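Local coordinates for protein ComZ (Thermus thermophilus, PDB 6QVI) that probably serves as a DNA receptor at the pilus tip during natural competence, built as a pilin-like protein with a beta-solenoid domain, at residues Tyr216-Val221 with Asp245-Asn250; Pro274-Leu279 with Pro451-Gly456; Ala281-Asp286 with Leu507-Arg512. All blocks are in the same frame, centred on the assembly; numbering follows the deposited sequence.

Contact 1: Tyr216-Val221 with Asp245-Asn250; sequences YGKISV and DITGEN
Residues 216-221 and 245-250 run parallel to each other, their directions only 8° apart, with Ile219 paired to Ile246 and Ser220 to Thr247. Ile219 bridges the two neighbours of its partner: its N donates to Asp245 O at 3.0 Å and its O accepts from Thr247 N at 2.8 Å, the usual parallel pattern. Val221 N gives Thr247 O only a weak bond, and Val221 O takes Asn250 N, one residue past the regular partner, at 3.3 Å as the chain leaves the ladder. Glycine suits position 248: at phi 137° a side chain would be pressed against the preceding carbonyl oxygen, and Val221 O lies close on that side too. At the opposite end Lys218 and Asp245 form a salt bridge, NZ to OD2 at 2.6 Å. Their side chains cross at about a right angle: the lysine bends at chi3 and chi4, which carries its ammonium back to the anti side of OD2, somewhat above the carboxylate plane, while CG rests against Asp245 CB. The other oxygen, OD1, accepts from Arg241 N, which should help fix the carboxylate. On one face Ile219 CD1 lies 4.3 Å from Ile246 CG2, and both pack with Leu212, Val214, Val237 and Val239. The other face carries the hydroxyl-bearing Ser220 and Thr247, where Ser220 OG is 3.7 Å from Thr247 CG2 and Tyr172 lies alongside. Together with strand 172-176 the pair makes a three-stranded parallel sheet, apolar inside and polar outside, consistent with the stacked coils of the beta-solenoid domain.

Contact 2: Pro274-Leu279 with Pro451-Gly456; sequences PPFPTL and PVYAGG
The rings of Phe276 and Tyr453 lie nearly parallel, with planes at 26°, but are slid so far apart, 5.6 Å between centroids, that they barely overlap. They approach from opposite directions, and the contact falls on their outer atoms: Phe276 CZ meets Tyr453 CE2 at 3.6 Å. At the edge of the phenylalanine ring, near its plane, sits Ala454 O, 4.0 Å from Phe276 CZ, a position where the weakly positive ring hydrogens suit a carbonyl oxygen. Leu279 CD2 approaches the tyrosine ring obliquely, 4.0 Å from Tyr453 CE1, and Pro277 CG lies 4.1 Å from Tyr453 CE2, both side chains running antiparallel to the tyrosine as they pass it. Tyrosine is apt here because its length lets one residue serve two needs. With CG opposite the backbone N (chi1 173°) the ring reaches across to the loop, its carbons supplying apolar surface, while the hydroxyl donates a weak hydrogen bond to Pro277 O at 2.8 Å. That carbonyl thus gains a polar partner amid largely apolar packing. Beyond Ala454 the chain turns a corner, where Gly455 fits beside Leu279 and the Phe276 ring and Gly456 takes up a psi of -107° that suits glycine. Trp294 of helix 294-301 adds an edge-to-face contact with Tyr453, and Leu279 packs against the same helix through Trp294, Arg295 and Leu298. Strand 451-454 lies between the parallel strands 432-437 and 469-472 of the solenoid, and Ile471 of the latter touches both Phe276 and Tyr453, so the proline-rich loop lies against the solenoid wall beside the helix.

Contact 3: Ala281-Asp286 with Leu507-Arg512; sequences AKLDSD and LLPSLR
Leu283 and Pro509 make the close part of this contact, with Leu283 CD1 3.7 Å from Pro509 CB. A CG trans to the backbone N (chi1 171°) carries the leucine's branched end across to 507-512, where its methyls divide the work: CD1 goes to the proline, while Leu283 CD2 comes 4.3 Å from Leu508 O. Both side chains also touch Trp294, so compact apolar groups suit this buried end. The touching parts, 283-286 and 508-512, cross nearly at right angles, 91°. Segment 507-512 belongs to the connection from the last solenoid strand, 491-496, to strand 517-529 of the pseudopilin-like domain, and the contact lays the loop before helix 294-301 across that return path. Packing slackens at the serines, where Ser285 CB is 4.4 Å from Ser510 OG; Ser285 OG is engaged instead by Cys288 N. The charged side is loose in another sense: no hydrogen bond or salt bridge crosses it. Arg512 NH2 lies 4.2 Å from Asp284 OD2 and equally far from Asp286 OD1. Asp284 OD2 stands over one face of the guanidinium, offset toward its rim, so attraction there is probably only electrostatic. Asp286 OD2 also has a long, weak ion pair with Lys501, and both aspartates are exposed to solvent.

Contacts 2 and 3 adjoin, their centres about 10 Å apart, whereas contact 1 lies farther along the solenoid, about 25 Å from the centre of contact 2 and 30 Å from that of contact 3. Contact 1 closes before the others open. The first segments of contacts 2 and 3 then follow on one loop, between strand 265-266 and helix 294-301, and their distant partners, 451-456 and 507-512, come in the same order. Pro277 joins the two sites by packing against Leu283, Pro509 and Leu511. Contact 1 thus pairs nearby coils, while contacts 2 and 3 fold one long loop over the solenoid wall and the path back to the pilin-like domain.

Contact 1: Tyr216-Val221 with Asp245-Asn250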
ATOM      1  N   TYR A 216      11.441  11.449  -8.814  1.00 64.18           N
ATOM      2  CA  TYR A 216      12.265  12.155  -9.772  1.00 61.77           C
ATOM      3  C   TYR A 216      11.585  13.405 -10.230  1.00 65.04           C
ATOM      4  O   TYR A 216      10.559  13.338 -10.829  1.00 75.43           O
ATOM      5  CB  TYR A 216      12.528  11.313 -11.006  1.00 65.14           C
ATOM      6  CG  TYR A 216      13.416  10.126 -10.802  1.00 71.66           C
ATOM      7  CD1 TYR A 216      14.713  10.266 -10.407  1.00 71.07           C
ATOM      8  CD2 TYR A 216      12.957   8.869 -11.035  1.00 70.06           C
ATOM      9  CE1 TYR A 216      15.515   9.176 -10.227  1.00 73.60           C
ATOM     10  CE2 TYR A 216      13.751   7.782 -10.855  1.00 72.12           C
ATOM     11  CZ  TYR A 216      15.024   7.943 -10.446  1.00 77.40           C
ATOM     12  OH  TYR A 216      15.806   6.848 -10.270  1.00 79.61           O
ATOM     13  N   GLY A 217      12.175  14.553  -9.962  1.00 62.24           N
ATOM     14  CA  GLY A 217      11.609  15.813 -10.391  1.00 68.06           C
ATOM     15  C   GLY A 217      11.332  16.831  -9.316  1.00 70.98           C
ATOM     16  O   GLY A 217      11.516  16.561  -8.164  1.00 69.13           O
ATOM     17  N   LYS A 218      10.929  18.019  -9.735  1.00 71.69           N
ATOM     18  CA  LYS A 218      10.539  19.125  -8.874  1.00 66.24           C
ATOM     19  C   LYS A 218       9.013  19.265  -8.854  1.00 57.31           C
ATOM     20  O   LYS A 218       8.298  18.543  -9.547  1.00 57.10           O
ATOM     21  CB  LYS A 218      11.215  20.415  -9.333  1.00 66.26           C
ATOM     22  CG  LYS A 218      12.713  20.290  -9.522  1.00 69.13           C
ATOM     23  CD  LYS A 218      13.222  21.370 -10.435  1.00 76.75           C
ATOM     24  CE  LYS A 218      13.415  22.622  -9.649  1.00 91.94           C
ATOM     25  NZ  LYS A 218      14.649  22.468  -8.813  1.00107.94           N
ATOM     26  N   ILE A 219       8.517  20.159  -8.000  1.00 58.23           N
ATOM     27  CA  ILE A 219       7.101  20.489  -7.907  1.00 58.25           C
ATOM     28  C   ILE A 219       6.980  21.963  -7.586  1.00 60.82           C
ATOM     29  O   ILE A 219       7.839  22.549  -6.913  1.00 61.95           O
ATOM     30  CB  ILE A 219       6.327  19.681  -6.843  1.00 56.43           C
ATOM     31  CG1 ILE A 219       6.739  20.095  -5.430  1.00 74.14           C
ATOM     32  CG2 ILE A 219       6.495  18.186  -7.039  1.00 54.09           C
ATOM     33  CD1 ILE A 219       5.662  19.877  -4.418  1.00 76.98           C
ATOM     34  N   SER A 220       5.911  22.572  -8.096  1.00 72.69           N
ATOM     35  CA  SER A 220       5.603  23.974  -7.848  1.00 78.03           C
ATOM     36  C   SER A 220       4.247  24.042  -7.169  1.00 79.97           C
ATOM     37  O   SER A 220       3.347  23.262  -7.483  1.00 82.55           O
ATOM     38  CB  SER A 220       5.598  24.802  -9.145  1.00 82.86           C
ATOM     39  OG  SER A 220       5.731  26.193  -8.888  1.00 89.04           O
ATOM     40  N   VAL A 221       4.097  24.964  -6.229  1.00 84.61           N
ATOM     41  CA  VAL A 221       2.859  25.079  -5.479  1.00 87.09           C
ATOM     42  C   VAL A 221       2.469  26.555  -5.426  1.00 95.31           C
ATOM     43  O   VAL A 221       3.179  27.376  -4.823  1.00 93.83           O
ATOM     44  CB  VAL A 221       2.992  24.473  -4.077  1.00 86.06           C
ATOM     45  CG1 VAL A 221       1.924  25.021  -3.158  1.00100.43           C
ATOM     46  CG2 VAL A 221       2.898  22.969  -4.162  1.00 69.76           C
ATOM     47  N   ASP A 245      13.973  21.262  -4.639  1.00 63.44           N
ATOM     48  CA  ASP A 245      13.019  20.938  -5.691  1.00 75.00           C
ATOM     49  C   ASP A 245      11.573  21.038  -5.229  1.00 72.47           C
ATOM     50  O   ASP A 245      10.673  20.524  -5.901  1.00 71.56           O
ATOM     51  CB  ASP A 245      13.301  19.532  -6.244  1.00 77.62           C
ATOM     52  CG  ASP A 245      14.700  19.414  -6.866  1.00 79.36           C
ATOM     53  OD1 ASP A 245      15.218  18.275  -6.966  1.00 76.56           O
ATOM     54  OD2 ASP A 245      15.282  20.457  -7.237  1.00 80.55           O
ATOM     55  N   ILE A 246      11.340  21.702  -4.102  1.00 69.80           N
ATOM     56  CA  ILE A 246      10.008  22.066  -3.647  1.00 72.36           C
ATOM     57  C   ILE A 246       9.893  23.572  -3.857  1.00 78.80           C
ATOM     58  O   ILE A 246      10.331  24.353  -3.019  1.00 72.10           O
ATOM     59  CB  ILE A 246       9.783  21.609  -2.198  1.00 70.16           C
ATOM     60  CG1 ILE A 246      10.043  20.102  -2.111  1.00 70.70           C
ATOM     61  CG2 ILE A 246       8.392  21.917  -1.728  1.00 65.07           C
ATOM     62  CD1 ILE A 246       9.912  19.536  -0.731  1.00 68.36           C
ATOM     63  N   THR A 247       9.418  23.977  -5.033  1.00 92.64           N
ATOM     64  CA  THR A 247       9.242  25.351  -5.486  1.00 94.76           C
ATOM     65  C   THR A 247       7.813  25.852  -5.243  1.00 93.49           C
ATOM     66  O   THR A 247       6.855  25.071  -5.172  1.00 93.38           O
ATOM     67  CB  THR A 247       9.568  25.402  -7.002  1.00105.17           C
ATOM     68  OG1 THR A 247      10.954  25.121  -7.243  1.00108.67           O
ATOM     69  CG2 THR A 247       9.155  26.694  -7.702  1.00113.13           C
ATOM     70  N   GLY A 248       7.671  27.170  -5.185  1.00 90.42           N
ATOM     71  CA  GLY A 248       6.369  27.812  -5.232  1.00 88.44           C
ATOM     72  C   GLY A 248       6.173  28.953  -4.252  1.00 87.26           C
ATOM     73  O   GLY A 248       6.890  29.095  -3.264  1.00 88.69           O
ATOM     74  N   GLU A 249       5.151  29.771  -4.529  1.00 91.45           N
ATOM     75  CA  GLU A 249       4.749  30.851  -3.635  1.00 85.78           C
ATOM     76  C   GLU A 249       4.341  30.369  -2.258  1.00 87.38           C
ATOM     77  O   GLU A 249       4.346  31.161  -1.315  1.00101.27           O
ATOM     78  CB  GLU A 249       3.582  31.627  -4.245  1.00 94.99           C
ATOM     79  CG  GLU A 249       3.940  32.451  -5.472  1.00114.18           C
ATOM     80  CD  GLU A 249       2.748  33.238  -6.041  1.00125.46           C
ATOM     81  OE1 GLU A 249       2.961  33.992  -7.017  1.00130.33           O
ATOM     82  OE2 GLU A 249       1.605  33.087  -5.539  1.00127.10           O
ATOM     83  N   ASN A 250       3.944  29.110  -2.121  1.00 87.68           N
ATOM     84  CA  ASN A 250       3.238  28.665  -0.933  1.00 98.16           C
ATOM     85  C   ASN A 250       4.053  27.731  -0.041  1.00100.19           C
ATOM     86  O   ASN A 250       3.493  27.158   0.903  1.00 99.48           O
ATOM     87  CB  ASN A 250       1.955  27.945  -1.350  1.00100.35           C
ATOM     88  CG  ASN A 250       0.962  28.839  -2.085  1.00107.64           C
ATOM     89  OD1 ASN A 250       1.297  29.926  -2.577  1.00110.24           O
ATOM     90  ND2 ASN A 250      -0.272  28.370  -2.170  1.00111.87           N
TER

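Contact 2: Pro274-Leu279 with Pro451-Gly456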
ATOM      1  N   PRO A 274      10.157   1.502  -5.092  1.00 65.52           N
ATOM      2  CA  PRO A 274       9.459   0.715  -6.092  1.00 56.20           C
ATOM      3  C   PRO A 274       9.182   1.478  -7.324  1.00 57.89           C
ATOM      4  O   PRO A 274       8.862   2.626  -7.257  1.00 70.09           O
ATOM      5  CB  PRO A 274       8.139   0.444  -5.427  1.00 49.80           C
ATOM      6  CG  PRO A 274       7.918   1.630  -4.607  1.00 58.70           C
ATOM      7  CD  PRO A 274       9.250   1.981  -4.056  1.00 65.74           C
ATOM      8  N   PRO A 275       9.311   0.832  -8.458  1.00 61.46           N
ATOM      9  CA  PRO A 275       9.017   1.432  -9.741  1.00 55.06           C
ATOM     10  C   PRO A 275       7.554   1.271 -10.055  1.00 55.10           C
ATOM     11  O   PRO A 275       6.868   0.555  -9.378  1.00 58.23           O
ATOM     12  CB  PRO A 275       9.829   0.583 -10.678  1.00 44.76           C
ATOM     13  CG  PRO A 275       9.787  -0.736 -10.054  1.00 48.77           C
ATOM     14  CD  PRO A 275       9.856  -0.513  -8.596  1.00 52.72           C
ATOM     15  N   PHE A 276       7.070   1.939 -11.077  1.00 62.17           N
ATOM     16  CA  PHE A 276       5.686   1.813 -11.427  1.00 39.81           C
ATOM     17  C   PHE A 276       5.514   0.394 -11.859  1.00 43.68           C
ATOM     18  O   PHE A 276       6.238  -0.082 -12.683  1.00 48.53           O
ATOM     19  CB  PHE A 276       5.343   2.770 -12.548  1.00 56.14           C
ATOM     20  CG  PHE A 276       3.932   2.686 -12.988  1.00 52.83           C
ATOM     21  CD1 PHE A 276       2.937   3.098 -12.184  1.00 54.99           C
ATOM     22  CD2 PHE A 276       3.624   2.181 -14.196  1.00 42.76           C
ATOM     23  CE1 PHE A 276       1.649   3.002 -12.573  1.00 50.74           C
ATOM     24  CE2 PHE A 276       2.338   2.077 -14.595  1.00 48.64           C
ATOM     25  CZ  PHE A 276       1.347   2.490 -13.783  1.00 51.49           C
ATOM     26  N   PRO A 277       4.568  -0.299 -11.267  1.00 44.72           N
ATOM     27  CA  PRO A 277       4.375  -1.692 -11.597  1.00 40.89           C
ATOM     28  C   PRO A 277       3.772  -1.859 -12.953  1.00 54.36           C
ATOM     29  O   PRO A 277       2.824  -1.213 -13.291  1.00 54.62           O
ATOM     30  CB  PRO A 277       3.446  -2.168 -10.516  1.00 38.83           C
ATOM     31  CG  PRO A 277       2.727  -0.984 -10.089  1.00 38.66           C
ATOM     32  CD  PRO A 277       3.588   0.186 -10.306  1.00 40.80           C
ATOM     33  N   THR A 278       4.335  -2.763 -13.726  1.00 57.53           N
ATOM     34  CA  THR A 278       3.894  -2.996 -15.088  1.00 56.47           C
ATOM     35  C   THR A 278       3.690  -4.488 -15.307  1.00 55.37           C
ATOM     36  O   THR A 278       4.393  -5.310 -14.733  1.00 67.56           O
ATOM     37  CB  THR A 278       4.869  -2.491 -16.158  1.00 62.09           C
ATOM     38  OG1 THR A 278       6.148  -3.095 -15.952  1.00 63.66           O
ATOM     39  CG2 THR A 278       5.004  -0.987 -16.111  1.00 40.07           C
ATOM     40  N   LEU A 279       2.780  -4.818 -16.233  1.00 59.06           N
ATOM     41  CA  LEU A 279       2.472  -6.211 -16.520  1.00 56.67           C
ATOM     42  C   LEU A 279       3.701  -6.996 -16.968  1.00 61.26           C
ATOM     43  O   LEU A 279       3.777  -8.206 -16.715  1.00 65.56           O
ATOM     44  CB  LEU A 279       1.387  -6.289 -17.593  1.00 52.65           C
ATOM     45  CG  LEU A 279      -0.079  -6.017 -17.222  1.00 46.09           C
ATOM     46  CD1 LEU A 279      -0.493  -6.871 -16.049  1.00 56.87           C
ATOM     47  CD2 LEU A 279      -0.246  -4.561 -16.889  1.00 48.34           C
ATOM     48  N   PRO A 451      -9.989  -0.813  -5.112  1.00 62.95           N
ATOM     49  CA  PRO A 451      -8.614  -0.447  -5.462  1.00 56.12           C
ATOM     50  C   PRO A 451      -8.456  -0.708  -6.951  1.00 54.95           C
ATOM     51  O   PRO A 451      -8.958  -1.708  -7.473  1.00 56.94           O
ATOM     52  CB  PRO A 451      -7.756  -1.394  -4.623  1.00 49.83           C
ATOM     53  CG  PRO A 451      -8.594  -2.606  -4.503  1.00 61.16           C
ATOM     54  CD  PRO A 451     -10.054  -2.136  -4.470  1.00 64.54           C
ATOM     55  N   VAL A 452      -7.842   0.242  -7.643  1.00 46.56           N
ATOM     56  CA  VAL A 452      -7.795   0.253  -9.091  1.00 48.91           C
ATOM     57  C   VAL A 452      -6.365   0.413  -9.603  1.00 45.43           C
ATOM     58  O   VAL A 452      -5.620   1.279  -9.126  1.00 50.87           O
ATOM     59  CB  VAL A 452      -8.707   1.395  -9.566  1.00 64.10           C
ATOM     60  CG1 VAL A 452      -8.267   1.921 -10.913  1.00 72.62           C
ATOM     61  CG2 VAL A 452     -10.183   0.938  -9.541  1.00 58.42           C
ATOM     62  N   TYR A 453      -6.011  -0.358 -10.636  1.00 46.15           N
ATOM     63  CA  TYR A 453      -4.762  -0.189 -11.387  1.00 47.64           C
ATOM     64  C   TYR A 453      -5.060   0.045 -12.865  1.00 54.04           C
ATOM     65  O   TYR A 453      -5.690  -0.800 -13.518  1.00 50.78           O
ATOM     66  CB  TYR A 453      -3.850  -1.413 -11.311  1.00 42.77           C
ATOM     67  CG  TYR A 453      -2.637  -1.310 -12.220  1.00 42.81           C
ATOM     68  CD1 TYR A 453      -2.665  -1.857 -13.484  1.00 55.12           C
ATOM     69  CD2 TYR A 453      -1.505  -0.579 -11.857  1.00 42.65           C
ATOM     70  CE1 TYR A 453      -1.595  -1.764 -14.336  1.00 49.23           C
ATOM     71  CE2 TYR A 453      -0.413  -0.484 -12.708  1.00 42.05           C
ATOM     72  CZ  TYR A 453      -0.484  -1.089 -13.959  1.00 43.18           C
ATOM     73  OH  TYR A 453       0.545  -1.041 -14.879  1.00 51.00           O
ATOM     74  N   ALA A 454      -4.496   1.115 -13.408  1.00 52.33           N
ATOM     75  CA  ALA A 454      -4.566   1.417 -14.831  1.00 52.87           C
ATOM     76  C   ALA A 454      -3.149   1.565 -15.367  1.00 57.15           C
ATOM     77  O   ALA A 454      -2.461   2.545 -15.052  1.00 60.71           O
ATOM     78  CB  ALA A 454      -5.375   2.687 -15.092  1.00 47.80           C
ATOM     79  N   GLY A 455      -2.734   0.617 -16.220  1.00 57.37           N
ATOM     80  CA  GLY A 455      -1.443   0.735 -16.871  1.00 45.20           C
ATOM     81  C   GLY A 455      -1.301   2.003 -17.684  1.00 49.98           C
ATOM     82  O   GLY A 455      -0.208   2.566 -17.761  1.00 54.77           O
ATOM     83  N   GLY A 456      -2.411   2.527 -18.214  1.00 58.47           N
ATOM     84  CA  GLY A 456      -2.351   3.743 -18.995  1.00 50.22           C
ATOM     85  C   GLY A 456      -2.746   4.945 -18.162  1.00 61.52           C
ATOM     86  O   GLY A 456      -1.982   5.337 -17.268  1.00 71.05           O
TER

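Contact 3: Ala281-Asp286 with Leu507-Arg512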
ATOM      1  N   ALA A 281       6.915  -6.587 -16.103  1.00 64.68           N
ATOM      2  CA  ALA A 281       8.031  -6.637 -15.180  1.00 62.57           C
ATOM      3  C   ALA A 281       7.647  -7.532 -14.014  1.00 65.75           C
ATOM      4  O   ALA A 281       6.460  -7.710 -13.709  1.00 60.93           O
ATOM      5  CB  ALA A 281       8.403  -5.232 -14.684  1.00 50.17           C
ATOM      6  N   LYS A 282       8.671  -8.083 -13.357  1.00 67.82           N
ATOM      7  CA  LYS A 282       8.434  -8.901 -12.176  1.00 61.68           C
ATOM      8  C   LYS A 282       7.730  -8.039 -11.140  1.00 46.61           C
ATOM      9  O   LYS A 282       8.059  -6.860 -10.960  1.00 49.39           O
ATOM     10  CB  LYS A 282       9.757  -9.456 -11.627  1.00 65.54           C
ATOM     11  CG  LYS A 282       9.665 -10.109 -10.251  1.00 69.28           C
ATOM     12  CD  LYS A 282      10.953 -10.869  -9.996  1.00 72.59           C
ATOM     13  CE  LYS A 282      10.931 -12.293 -10.539  1.00 70.95           C
ATOM     14  NZ  LYS A 282      10.055 -13.210  -9.770  1.00 74.14           N
ATOM     15  N   LEU A 283       6.720  -8.602 -10.490  1.00 44.16           N
ATOM     16  CA  LEU A 283       6.029  -7.869  -9.439  1.00 53.27           C
ATOM     17  C   LEU A 283       6.283  -8.665  -8.170  1.00 68.99           C
ATOM     18  O   LEU A 283       5.735  -9.758  -7.991  1.00 73.69           O
ATOM     19  CB  LEU A 283       4.542  -7.781  -9.751  1.00 51.13           C
ATOM     20  CG  LEU A 283       3.612  -7.240  -8.666  1.00 54.48           C
ATOM     21  CD1 LEU A 283       3.686  -5.700  -8.656  1.00 50.86           C
ATOM     22  CD2 LEU A 283       2.179  -7.740  -8.870  1.00 55.95           C
ATOM     23  N   ASP A 284       7.080  -8.147  -7.268  1.00 76.20           N
ATOM     24  CA  ASP A 284       7.447  -9.026  -6.183  1.00 88.46           C
ATOM     25  C   ASP A 284       6.368  -8.754  -5.136  1.00 80.02           C
ATOM     26  O   ASP A 284       6.328  -7.680  -4.520  1.00 84.58           O
ATOM     27  CB  ASP A 284       8.853  -8.764  -5.657  1.00100.78           C
ATOM     28  CG  ASP A 284       9.220  -9.691  -4.526  1.00118.90           C
ATOM     29  OD1 ASP A 284       9.382 -10.895  -4.848  1.00125.45           O
ATOM     30  OD2 ASP A 284       9.228  -9.292  -3.336  1.00125.41           O
ATOM     31  N   SER A 285       5.487  -9.729  -4.956  1.00 65.56           N
ATOM     32  CA  SER A 285       4.343  -9.642  -4.071  1.00 54.10           C
ATOM     33  C   SER A 285       4.105 -11.053  -3.581  1.00 61.52           C
ATOM     34  O   SER A 285       4.561 -12.025  -4.201  1.00 60.22           O
ATOM     35  CB  SER A 285       3.117  -9.165  -4.809  1.00 57.59           C
ATOM     36  OG  SER A 285       2.566 -10.252  -5.548  1.00 54.68           O
ATOM     37  N   ASP A 286       3.304 -11.181  -2.527  1.00 67.76           N
ATOM     38  CA  ASP A 286       3.147 -12.510  -1.939  1.00 78.92           C
ATOM     39  C   ASP A 286       2.562 -13.486  -2.936  1.00 70.36           C
ATOM     40  O   ASP A 286       2.904 -14.671  -2.903  1.00 66.95           O
ATOM     41  CB  ASP A 286       2.290 -12.466  -0.669  1.00 96.01           C
ATOM     42  CG  ASP A 286       3.008 -11.805   0.512  1.00103.68           C
ATOM     43  OD1 ASP A 286       4.254 -11.885   0.584  1.00106.05           O
ATOM     44  OD2 ASP A 286       2.319 -11.192   1.360  1.00106.18           O
ATOM     45  N   LEU A 507      -4.071 -10.233  -6.483  1.00 66.30           N
ATOM     46  CA  LEU A 507      -3.341 -10.011  -7.720  1.00 64.33           C
ATOM     47  C   LEU A 507      -3.115  -8.528  -8.025  1.00 62.97           C
ATOM     48  O   LEU A 507      -2.619  -8.191  -9.111  1.00 57.67           O
ATOM     49  CB  LEU A 507      -4.024 -10.722  -8.891  1.00 61.03           C
ATOM     50  CG  LEU A 507      -4.216 -12.237  -8.727  1.00 66.97           C
ATOM     51  CD1 LEU A 507      -5.070 -12.704  -9.938  1.00 63.22           C
ATOM     52  CD2 LEU A 507      -2.954 -13.084  -8.543  1.00 53.47           C
ATOM     53  N   LEU A 508      -3.291  -7.684  -7.056  1.00 61.07           N
ATOM     54  CA  LEU A 508      -2.953  -6.277  -7.152  1.00 65.68           C
ATOM     55  C   LEU A 508      -1.512  -6.063  -6.669  1.00 69.45           C
ATOM     56  O   LEU A 508      -0.932  -6.931  -6.026  1.00 70.50           O
ATOM     57  CB  LEU A 508      -3.916  -5.471  -6.282  1.00 64.53           C
ATOM     58  CG  LEU A 508      -5.204  -4.926  -6.871  1.00 70.08           C
ATOM     59  CD1 LEU A 508      -4.965  -3.608  -7.598  1.00 73.27           C
ATOM     60  CD2 LEU A 508      -5.799  -5.950  -7.805  1.00 75.09           C
ATOM     61  N   PRO A 509      -0.873  -4.949  -7.022  1.00 71.18           N
ATOM     62  CA  PRO A 509       0.482  -4.690  -6.517  1.00 70.55           C
ATOM     63  C   PRO A 509       0.470  -4.344  -5.028  1.00 76.16           C
ATOM     64  O   PRO A 509      -0.456  -3.694  -4.538  1.00 73.60           O
ATOM     65  CB  PRO A 509       0.952  -3.495  -7.358  1.00 66.53           C
ATOM     66  CG  PRO A 509       0.032  -3.464  -8.536  1.00 69.26           C
ATOM     67  CD  PRO A 509      -1.279  -3.969  -8.041  1.00 68.64           C
ATOM     68  N   SER A 510       1.495  -4.799  -4.295  1.00 80.24           N
ATOM     69  CA  SER A 510       1.691  -4.331  -2.917  1.00 89.09           C
ATOM     70  C   SER A 510       3.042  -3.597  -2.858  1.00 88.85           C
ATOM     71  O   SER A 510       4.082  -4.189  -2.565  1.00101.95           O
ATOM     72  CB  SER A 510       1.586  -5.493  -1.886  1.00 97.20           C
ATOM     73  OG  SER A 510       2.843  -6.109  -1.643  1.00105.39           O
ATOM     74  N   LEU A 511       2.995  -2.288  -3.091  1.00 75.75           N
ATOM     75  CA  LEU A 511       4.179  -1.449  -3.240  1.00 67.15           C
ATOM     76  C   LEU A 511       4.831  -1.171  -1.889  1.00 74.69           C
ATOM     77  O   LEU A 511       4.173  -0.669  -0.964  1.00 69.89           O
ATOM     78  CB  LEU A 511       3.775  -0.133  -3.892  1.00 66.45           C
ATOM     79  CG  LEU A 511       2.974  -0.248  -5.199  1.00 61.84           C
ATOM     80  CD1 LEU A 511       2.546   1.101  -5.807  1.00 60.65           C
ATOM     81  CD2 LEU A 511       3.857  -0.999  -6.216  1.00 54.01           C
ATOM     82  N   ARG A 512       6.152  -1.394  -1.819  1.00 78.37           N
ATOM     83  CA  ARG A 512       6.924  -1.268  -0.581  1.00 67.09           C
ATOM     84  C   ARG A 512       7.896  -0.099  -0.689  1.00 75.28           C
ATOM     85  O   ARG A 512       8.550   0.088  -1.729  1.00 75.16           O
ATOM     86  CB  ARG A 512       7.736  -2.539  -0.285  1.00 63.40           C
ATOM     87  CG  ARG A 512       6.937  -3.763   0.149  1.00 69.83           C
ATOM     88  CD  ARG A 512       7.825  -5.027   0.290  1.00 81.81           C
ATOM     89  NE  ARG A 512       7.096  -6.239  -0.108  1.00101.75           N
ATOM     90  CZ  ARG A 512       7.346  -7.476   0.329  1.00108.76           C
ATOM     91  NH1 ARG A 512       8.333  -7.703   1.196  1.00102.89           N
ATOM     92  NH2 ARG A 512       6.602  -8.496  -0.109  1.00112.86           N
TER